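Local coordinates for protein GEO10716p1 (Drosophila melanogaster, PDB 7BTG) that probably removes phosphate from phosphoarginine in proteins, as an arginine phosphatase of the low molecular weight protein tyrosine phosphatase family, at residues T11-M16 / E121-P126. The protein carries 1 engineered substitution. Sequence-based numbering, arbitrary orientation.
Sequences TCRSPM and EIIEDP. With PO4 (phosphate ion), chain B.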
loop_
_atom_site.group_PDB
_atom_site.type_symbol
_atom_site.label_atom_id
_atom_site.label_comp_id
_atom_site.label_asym_id
_atom_site.label_seq_id
_atom_site.Cartn_x
_atom_site.Cartn_y
_atom_site.Cartn_z
ATOM N N THR A 11 0.897 4.250 -8.529
ATOM C CA THR A 11 0.008 4.143 -9.674
ATOM C C THR A 11 -0.506 2.732 -9.896
ATOM O O THR A 11 -1.505 2.575 -10.598
ATOM C CB THR A 11 0.730 4.641 -10.948
ATOM O OG1 THR A 11 -0.119 4.525 -12.092
ATOM C CG2 THR A 11 2.021 3.857 -11.193
ATOM N N CYS A 12 0.110 1.701 -9.304
ATOM C CA CYS A 12 -0.382 0.333 -9.443
ATOM C C CYS A 12 -0.646 -0.288 -8.076
ATOM O O CYS A 12 -1.792 -0.339 -7.629
ATOM C CB CYS A 12 0.616 -0.528 -10.224
ATOM S SG CYS A 12 0.900 -0.039 -11.944
ATOM N N ARG A 13 0.418 -0.713 -7.388
ATOM C CA ARG A 13 0.270 -1.501 -6.167
ATOM C C ARG A 13 -0.350 -0.692 -5.032
ATOM O O ARG A 13 -1.282 -1.160 -4.371
ATOM C CB ARG A 13 1.627 -2.077 -5.747
ATOM C CG ARG A 13 2.167 -3.101 -6.709
ATOM C CD ARG A 13 3.632 -3.367 -6.443
ATOM N NE ARG A 13 4.414 -2.169 -6.744
ATOM C CZ ARG A 13 5.728 -2.051 -6.548
ATOM N NH1 ARG A 13 6.424 -3.075 -6.045
ATOM N NH2 ARG A 13 6.341 -0.904 -6.852
ATOM N N SER A 14 0.164 0.511 -4.771
ATOM C CA SER A 14 -0.318 1.239 -3.609
ATOM C C SER A 14 -1.769 1.709 -3.757
ATOM O O SER A 14 -2.529 1.629 -2.777
ATOM C CB SER A 14 0.610 2.414 -3.250
ATOM O OG SER A 14 1.092 3.166 -4.359
ATOM N N PRO A 15 -2.219 2.193 -4.922
ATOM C CA PRO A 15 -3.643 2.562 -5.013
ATOM C C PRO A 15 -4.556 1.358 -4.898
ATOM O O PRO A 15 -5.657 1.473 -4.347
ATOM C CB PRO A 15 -3.763 3.230 -6.392
ATOM C CG PRO A 15 -2.366 3.602 -6.779
ATOM C CD PRO A 15 -1.487 2.555 -6.156
ATOM N N MET A 16 -4.129 0.202 -5.400
ATOM C CA MET A 16 -4.926 -1.006 -5.234
ATOM C C MET A 16 -5.036 -1.373 -3.757
ATOM O O MET A 16 -6.133 -1.624 -3.238
ATOM C CB MET A 16 -4.313 -2.152 -6.040
ATOM C CG MET A 16 -4.925 -2.339 -7.410
ATOM S SD MET A 16 -4.303 -3.836 -8.202
ATOM C CE MET A 16 -2.555 -3.479 -8.241
ATOM N N GLU A 121 6.719 -12.918 0.015
ATOM C CA GLU A 121 6.841 -11.643 0.719
ATOM C C GLU A 121 6.737 -10.445 -0.227
ATOM O O GLU A 121 6.188 -9.397 0.139
ATOM C CB GLU A 121 8.197 -11.600 1.423
ATOM C CG GLU A 121 8.225 -11.777 2.900
ATOM C CD GLU A 121 9.502 -11.198 3.481
ATOM O OE1 GLU A 121 10.557 -11.257 2.798
ATOM O OE2 GLU A 121 9.448 -10.654 4.604
ATOM N N ILE A 122 7.313 -10.558 -1.418
ATOM C CA ILE A 122 7.596 -9.403 -2.268
ATOM C C ILE A 122 6.442 -9.170 -3.241
ATOM O O ILE A 122 6.110 -10.033 -4.055
ATOM C CB ILE A 122 8.920 -9.592 -3.037
ATOM C CG1 ILE A 122 10.064 -9.976 -2.101
ATOM C CG2 ILE A 122 9.295 -8.313 -3.758
ATOM C CD1 ILE A 122 10.445 -8.873 -1.120
ATOM N N ILE A 123 5.878 -7.975 -3.211
ATOM C CA ILE A 123 4.814 -7.603 -4.128
ATOM C C ILE A 123 5.440 -6.823 -5.275
ATOM O O ILE A 123 5.797 -5.656 -5.115
ATOM C CB ILE A 123 3.728 -6.812 -3.399
ATOM C CG1 ILE A 123 3.351 -7.602 -2.152
ATOM C CG2 ILE A 123 2.545 -6.614 -4.298
ATOM C CD1 ILE A 123 2.083 -7.208 -1.494
ATOM N N GLU A 124 5.569 -7.468 -6.432
ATOM C CA GLU A 124 6.303 -6.921 -7.567
ATOM C C GLU A 124 5.506 -5.859 -8.310
ATOM O O GLU A 124 4.284 -5.957 -8.461
ATOM C CB GLU A 124 6.673 -8.024 -8.560
ATOM C CG GLU A 124 7.301 -9.269 -7.941
ATOM C CD GLU A 124 8.780 -9.093 -7.626
ATOM O OE1 GLU A 124 9.159 -8.007 -7.118
ATOM O OE2 GLU A 124 9.561 -10.041 -7.901
ATOM N N ASP A 125 6.227 -4.845 -8.802
ATOM C CA ASP A 125 5.684 -3.778 -9.641
ATOM C C ASP A 125 5.089 -4.345 -10.923
ATOM O O ASP A 125 5.833 -4.892 -11.742
ATOM C CB ASP A 125 6.780 -2.771 -10.000
ATOM C CG ASP A 125 6.230 -1.533 -10.676
ATOM O OD1 ASP A 125 5.028 -1.509 -11.043
ATOM O OD2 ASP A 125 6.997 -0.570 -10.824
ATOM N N PRO A 126 3.778 -4.231 -11.145
ATOM C CA PRO A 126 3.176 -4.732 -12.390
ATOM C C PRO A 126 3.180 -3.746 -13.545
ATOM O O PRO A 126 2.754 -4.126 -14.636
ATOM C CB PRO A 126 1.728 -5.017 -11.963
ATOM C CG PRO A 126 1.437 -3.947 -10.968
ATOM C CD PRO A 126 2.754 -3.738 -10.208
HETATM P P PO4 B . 3.600 1.003 -8.629
HETATM O O1 PO4 B . 2.703 2.170 -8.260
HETATM O O2 PO4 B . 3.652 0.869 -10.129
HETATM O O3 PO4 B . 3.093 -0.321 -8.111
HETATM O O4 PO4 B . 4.994 1.195 -8.033
#
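Arg-13 reaches from the first turn of helix 13-27 to the backbone of 121-126, where its NH1 donates to Ile-123 O (2.8 Å, 156° at the hydrogen), an acceptor lying in the guanidinium plane. NH1 also forms a salt bridge with Asp-86. The other edge serves the phosphate: NE binds PO4 O3 at 2.7 Å and NH2 binds PO4 O4 at 2.8 Å, a two-pronged grip, the chain bending at chi3 (-66°) to turn this edge to the anion. Main-chain donors close round the same anion, with Thr-11 N and Cys-12 N sharing PO4 O1 while Arg-13 N joins NE on PO4 O3; Ser-7 OG and Gly-9 N complete the cradle. One face of the guanidinium is covered by Asp-125 CA, 3.4 Å over its centre. Pro-126 crosses the arginine chain at a slant, its CD 3.6 Å from Arg-13 CG and its CG as far from Cys-12 CB, and Phe-135 backs the ring. Asp-125 OD1 accepts a bond from Tyr-127 N and lies 2.9 Å from PO4 O2. With alanine at Arg-13, Ile-123 O would probably lose this donor, Asp-86 its charge partner and the phosphate part of its hold. The 7-13 segment fits the CX5R phosphate-binding loop of this family, with Ser-7, probably the engineered substitution, where the family has its nucleophilic cysteine; Asp-125 matches the family's general acid, consistent with a substrate phosphate held between the two.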